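Local coordinates for lactococcal prophage ps3 protein 05 (Staphylococcus epidermidis ATCC 12228, PDB 3G8W) that probably transfers an acetyl group from acetyl-coenzyme A to an acceptor substrate, as a GNAT-family acetyltransferase, at residues B[45-48]-B[54-57]; B[105-110]-B[160-165]. All blocks are in the same frame, centred on the assembly; numbering follows the deposited sequence.

Contact 1: B[45-48]-B[54-57]; sequences KTIL and YWNI
Ile47, on the last turn of helix 41-48, lies across one face of the Trp55 indole, and this CH-pi contact carries most of the join between helix and strand. In Ile47 the two branches divide the work. CG1 stands 3.7 Å from the centroid of the six-membered ring of Trp55 and 17° off the ring normal, and Ile47 CD1 continues over the benzo side toward Trp55 CZ2. The second branch of Ile47, with CG2 anti to the backbone N, lies 3.6 Å from Trp55 CD1, on the pyrrole side, and 3.8 Å from Ile57 CG1. One isoleucine thus bridges two residues that point to the same side of the strand. Leu48 leaves its backbone facing away from the strand, yet its CD2 comes within 4.1 Å of Ile57 CD1. In the turn between the segments, Thr52 OG1 is hydrogen-bonded to the carbonyl of Thr46 and more weakly to that of Ile47. Leu15 of helix 15-24 packs on Leu48 and Tyr18 on Ile57, while strand 65-74 runs antiparallel beside 55-62 and presents Thr71 to both Trp55 and Ile57, so the end of helix 41-48 lies against the sheet next to helix 15-24.

Contact 2: B[105-110]-B[160-165]; sequences HIIQYA and LIYSTT
The Tyr162 ring receives the tip of Ile107 over one face, and the contact between helix 96-112 and strand 153-163 is built round that meeting. Ile107 CD1 sits 4.1 Å from the ring centroid of Tyr162, 21° off the normal and displaced toward the CE2-CZ bond, the two side chains crossing at about a right angle. Tyr162 holds its CG anti to the backbone N (chi1 176°), which extends the ring from the strand toward the helix. The other branch of the isoleucine, CG2, touches Tyr162 CE2 at 3.9 Å and meets Thr164 CG2 at 4.1 Å. Thr164 CG2 also lies at the edge of the Tyr162 ring, in its plane. Thr164 divides its two ends: the methyl joins the apolar cluster, while OG1 is hydrogen-bonded to the carbonyl of Ile115. Leu118 of strand 117-123 packs on both Ile107 and Ala110, closing the tight side of the contact.

Beyond this small core the join is looser. Only 150 Å² is buried in all, and past Thr164 the chain turns outward to the exposed Thr165. There Ser163 OG accepts the backbone N-H of Thr165 at 3.2 Å and 167°, an ST turn just as the strand ends. Helix 96-112 links the parallel neighbours 83-91 and 117-123 in a beta-alpha-beta crossover, which, with the strand order 1-2-3-4-5-7-6, is consistent with the GNAT acetyltransferase fold.

Contact 1 and contact 2 lie 18 Å apart, centre to centre, and attach different helices to the same seven-stranded sheet. They follow one another along the chain: 45-48 closes on 54-57 before helix 96-112 begins. Their neighbourhoods nevertheless meet, for Asn56 of 54-57 packs against Tyr109 of 105-110, and Tyr109 also sets its ring edge-to-face with Phe58 of the same strand. Strand 55-62 thus touches both helices: Trp55 and Ile57 start toward helix 41-48, Asn56 away from it. A bound cyclohexylaminoethane sulfonate, probably from the crystallisation liquor, lies about 3 Å from the Trp55 side chain at the nearest atoms, and may mark a pocket beside contact 1.

Contact 1: B[45-48]-B[54-57]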
# COMPACT_ATOMS: atom_id res chain seq x y z
N LYS B 45 4.33 10.26 15.53
CA LYS B 45 5.43 9.95 16.43
C LYS B 45 6.05 8.62 16.01
O LYS B 45 7.28 8.46 16.00
CB LYS B 45 4.92 9.90 17.87
CG LYS B 45 5.64 10.83 18.83
CD LYS B 45 4.72 11.22 19.97
CE LYS B 45 5.38 12.21 20.91
NZ LYS B 45 4.44 12.66 21.97
N THR B 46 5.19 7.68 15.64
CA THR B 46 5.59 6.42 15.03
C THR B 46 6.51 6.69 13.84
O THR B 46 7.68 6.31 13.86
CB THR B 46 4.36 5.58 14.58
OG1 THR B 46 3.45 5.41 15.67
CG2 THR B 46 4.77 4.22 14.06
N ILE B 47 5.98 7.38 12.82
CA ILE B 47 6.71 7.62 11.58
C ILE B 47 8.04 8.33 11.86
O ILE B 47 9.07 7.96 11.31
CB ILE B 47 5.87 8.42 10.56
CG1 ILE B 47 4.55 7.68 10.25
CG2 ILE B 47 6.65 8.62 9.26
CD1 ILE B 47 3.49 8.54 9.56
N LEU B 48 7.99 9.32 12.75
CA LEU B 48 9.14 10.15 13.07
C LEU B 48 10.31 9.42 13.76
O LEU B 48 11.46 9.87 13.70
CB LEU B 48 8.69 11.34 13.92
CG LEU B 48 7.98 12.46 13.18
CD1 LEU B 48 7.19 13.30 14.15
CD2 LEU B 48 8.98 13.31 12.42
N TYR B 54 11.78 2.22 7.66
CA TYR B 54 11.41 2.41 6.24
C TYR B 54 10.35 3.51 6.02
O TYR B 54 9.92 3.75 4.89
CB TYR B 54 10.81 1.11 5.75
CG TYR B 54 9.75 0.71 6.72
CD1 TYR B 54 8.41 1.07 6.52
CD2 TYR B 54 10.11 0.06 7.90
CE1 TYR B 54 7.43 0.73 7.46
CE2 TYR B 54 9.15 -0.28 8.83
CZ TYR B 54 7.82 0.05 8.62
OH TYR B 54 6.87 -0.31 9.55
N TRP B 55 9.93 4.15 7.10
CA TRP B 55 8.89 5.18 7.05
C TRP B 55 9.50 6.55 7.40
O TRP B 55 9.57 6.92 8.58
CB TRP B 55 7.77 4.82 8.03
CG TRP B 55 6.38 5.24 7.60
CD1 TRP B 55 6.06 6.15 6.65
CD2 TRP B 55 5.14 4.77 8.15
NE1 TRP B 55 4.69 6.27 6.55
CE2 TRP B 55 4.11 5.43 7.47
CE3 TRP B 55 4.81 3.85 9.15
CZ2 TRP B 55 2.76 5.20 7.75
CZ3 TRP B 55 3.47 3.62 9.43
CH2 TRP B 55 2.47 4.30 8.74
N ASN B 56 9.94 7.29 6.38
CA ASN B 56 10.80 8.45 6.61
C ASN B 56 10.31 9.79 6.12
O ASN B 56 10.08 9.98 4.93
CB ASN B 56 12.18 8.19 6.03
CG ASN B 56 12.92 7.06 6.73
OD1 ASN B 56 12.36 6.34 7.55
ND2 ASN B 56 14.20 6.92 6.40
N ILE B 57 10.17 10.73 7.04
CA ILE B 57 9.85 12.09 6.68
C ILE B 57 11.16 12.88 6.51
O ILE B 57 11.99 12.92 7.42
CB ILE B 57 9.03 12.76 7.78
CG1 ILE B 57 7.72 12.02 8.00
CG2 ILE B 57 8.76 14.23 7.43
CD1 ILE B 57 6.84 12.68 9.03

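Contact 2: B[105-110]-B[160-165]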
# COMPACT_ATOMS: atom_id res chain seq x y z
N HIS B 105 16.79 15.29 -3.06
CA HIS B 105 17.48 14.68 -1.92
C HIS B 105 16.86 13.32 -1.71
O HIS B 105 17.56 12.31 -1.56
CB HIS B 105 17.32 15.55 -0.66
CG HIS B 105 18.12 15.08 0.52
ND1 HIS B 105 17.80 13.96 1.25
CD2 HIS B 105 19.22 15.61 1.12
CE1 HIS B 105 18.67 13.79 2.24
NE2 HIS B 105 19.54 14.79 2.18
N ILE B 106 15.52 13.29 -1.73
CA ILE B 106 14.79 12.07 -1.43
C ILE B 106 15.09 11.02 -2.49
O ILE B 106 15.17 9.85 -2.17
CB ILE B 106 13.28 12.31 -1.24
CG1 ILE B 106 13.02 13.20 -0.02
CG2 ILE B 106 12.56 10.98 -1.12
CD1 ILE B 106 11.54 13.41 0.30
N ILE B 107 15.28 11.45 -3.73
CA ILE B 107 15.65 10.50 -4.77
C ILE B 107 17.03 9.92 -4.49
O ILE B 107 17.22 8.70 -4.57
CB ILE B 107 15.57 11.10 -6.18
CG1 ILE B 107 14.10 11.38 -6.53
CG2 ILE B 107 16.14 10.14 -7.18
CD1 ILE B 107 13.90 12.04 -7.88
N GLN B 108 17.98 10.77 -4.11
CA GLN B 108 19.33 10.30 -3.85
C GLN B 108 19.35 9.28 -2.72
O GLN B 108 20.08 8.29 -2.78
CB GLN B 108 20.29 11.45 -3.57
CG GLN B 108 21.78 11.09 -3.83
CD GLN B 108 22.03 10.59 -5.26
OE1 GLN B 108 21.27 10.88 -6.19
NE2 GLN B 108 23.10 9.82 -5.44
N TYR B 109 18.55 9.53 -1.69
CA TYR B 109 18.42 8.62 -0.57
C TYR B 109 17.85 7.27 -1.03
O TYR B 109 18.34 6.20 -0.62
CB TYR B 109 17.53 9.24 0.50
CG TYR B 109 17.24 8.28 1.63
CD1 TYR B 109 16.08 7.50 1.64
CD2 TYR B 109 18.16 8.14 2.69
CE1 TYR B 109 15.82 6.62 2.69
CE2 TYR B 109 17.91 7.26 3.74
CZ TYR B 109 16.74 6.51 3.73
OH TYR B 109 16.51 5.65 4.78
N ALA B 110 16.80 7.33 -1.86
CA ALA B 110 16.14 6.13 -2.40
C ALA B 110 17.18 5.23 -3.07
O ALA B 110 17.32 4.06 -2.67
CB ALA B 110 15.04 6.49 -3.39
N LEU B 160 1.60 8.27 -10.43
CA LEU B 160 2.85 8.44 -11.18
C LEU B 160 4.00 7.57 -10.66
O LEU B 160 4.07 7.22 -9.47
CB LEU B 160 3.28 9.90 -11.14
CG LEU B 160 2.46 10.94 -11.86
CD1 LEU B 160 1.05 10.88 -11.40
CD2 LEU B 160 3.11 12.27 -11.52
N ILE B 161 4.92 7.29 -11.56
CA ILE B 161 6.06 6.44 -11.25
C ILE B 161 7.37 7.09 -11.76
O ILE B 161 7.42 7.71 -12.83
CB ILE B 161 5.84 5.00 -11.79
CG1 ILE B 161 7.03 4.09 -11.53
CG2 ILE B 161 5.55 5.03 -13.30
CD1 ILE B 161 6.73 2.58 -11.75
N TYR B 162 8.41 6.97 -10.94
CA TYR B 162 9.75 7.35 -11.31
C TYR B 162 10.64 6.15 -11.05
O TYR B 162 10.51 5.48 -10.03
CB TYR B 162 10.19 8.57 -10.49
CG TYR B 162 11.61 9.02 -10.70
CD1 TYR B 162 11.91 10.03 -11.61
CD2 TYR B 162 12.65 8.46 -9.97
CE1 TYR B 162 13.22 10.46 -11.79
CE2 TYR B 162 13.96 8.86 -10.15
CZ TYR B 162 14.24 9.87 -11.06
OH TYR B 162 15.55 10.28 -11.21
N SER B 163 11.51 5.85 -11.99
CA SER B 163 12.47 4.78 -11.83
C SER B 163 13.87 5.32 -11.50
O SER B 163 14.37 6.23 -12.15
CB SER B 163 12.51 3.94 -13.08
OG SER B 163 13.81 3.42 -13.22
N THR B 164 14.51 4.75 -10.49
CA THR B 164 15.82 5.25 -10.10
C THR B 164 16.96 4.45 -10.70
O THR B 164 18.06 4.47 -10.17
CB THR B 164 15.98 5.29 -8.57
OG1 THR B 164 15.70 3.99 -8.04
CG2 THR B 164 15.05 6.31 -7.95
N THR B 165 16.70 3.76 -11.81
CA THR B 165 17.72 2.92 -12.49
C THR B 165 17.95 3.42 -13.92
O THR B 165 16.99 3.85 -14.59
CB THR B 165 17.28 1.43 -12.54
OG1 THR B 165 15.93 1.34 -13.03
CG2 THR B 165 17.35 0.79 -11.14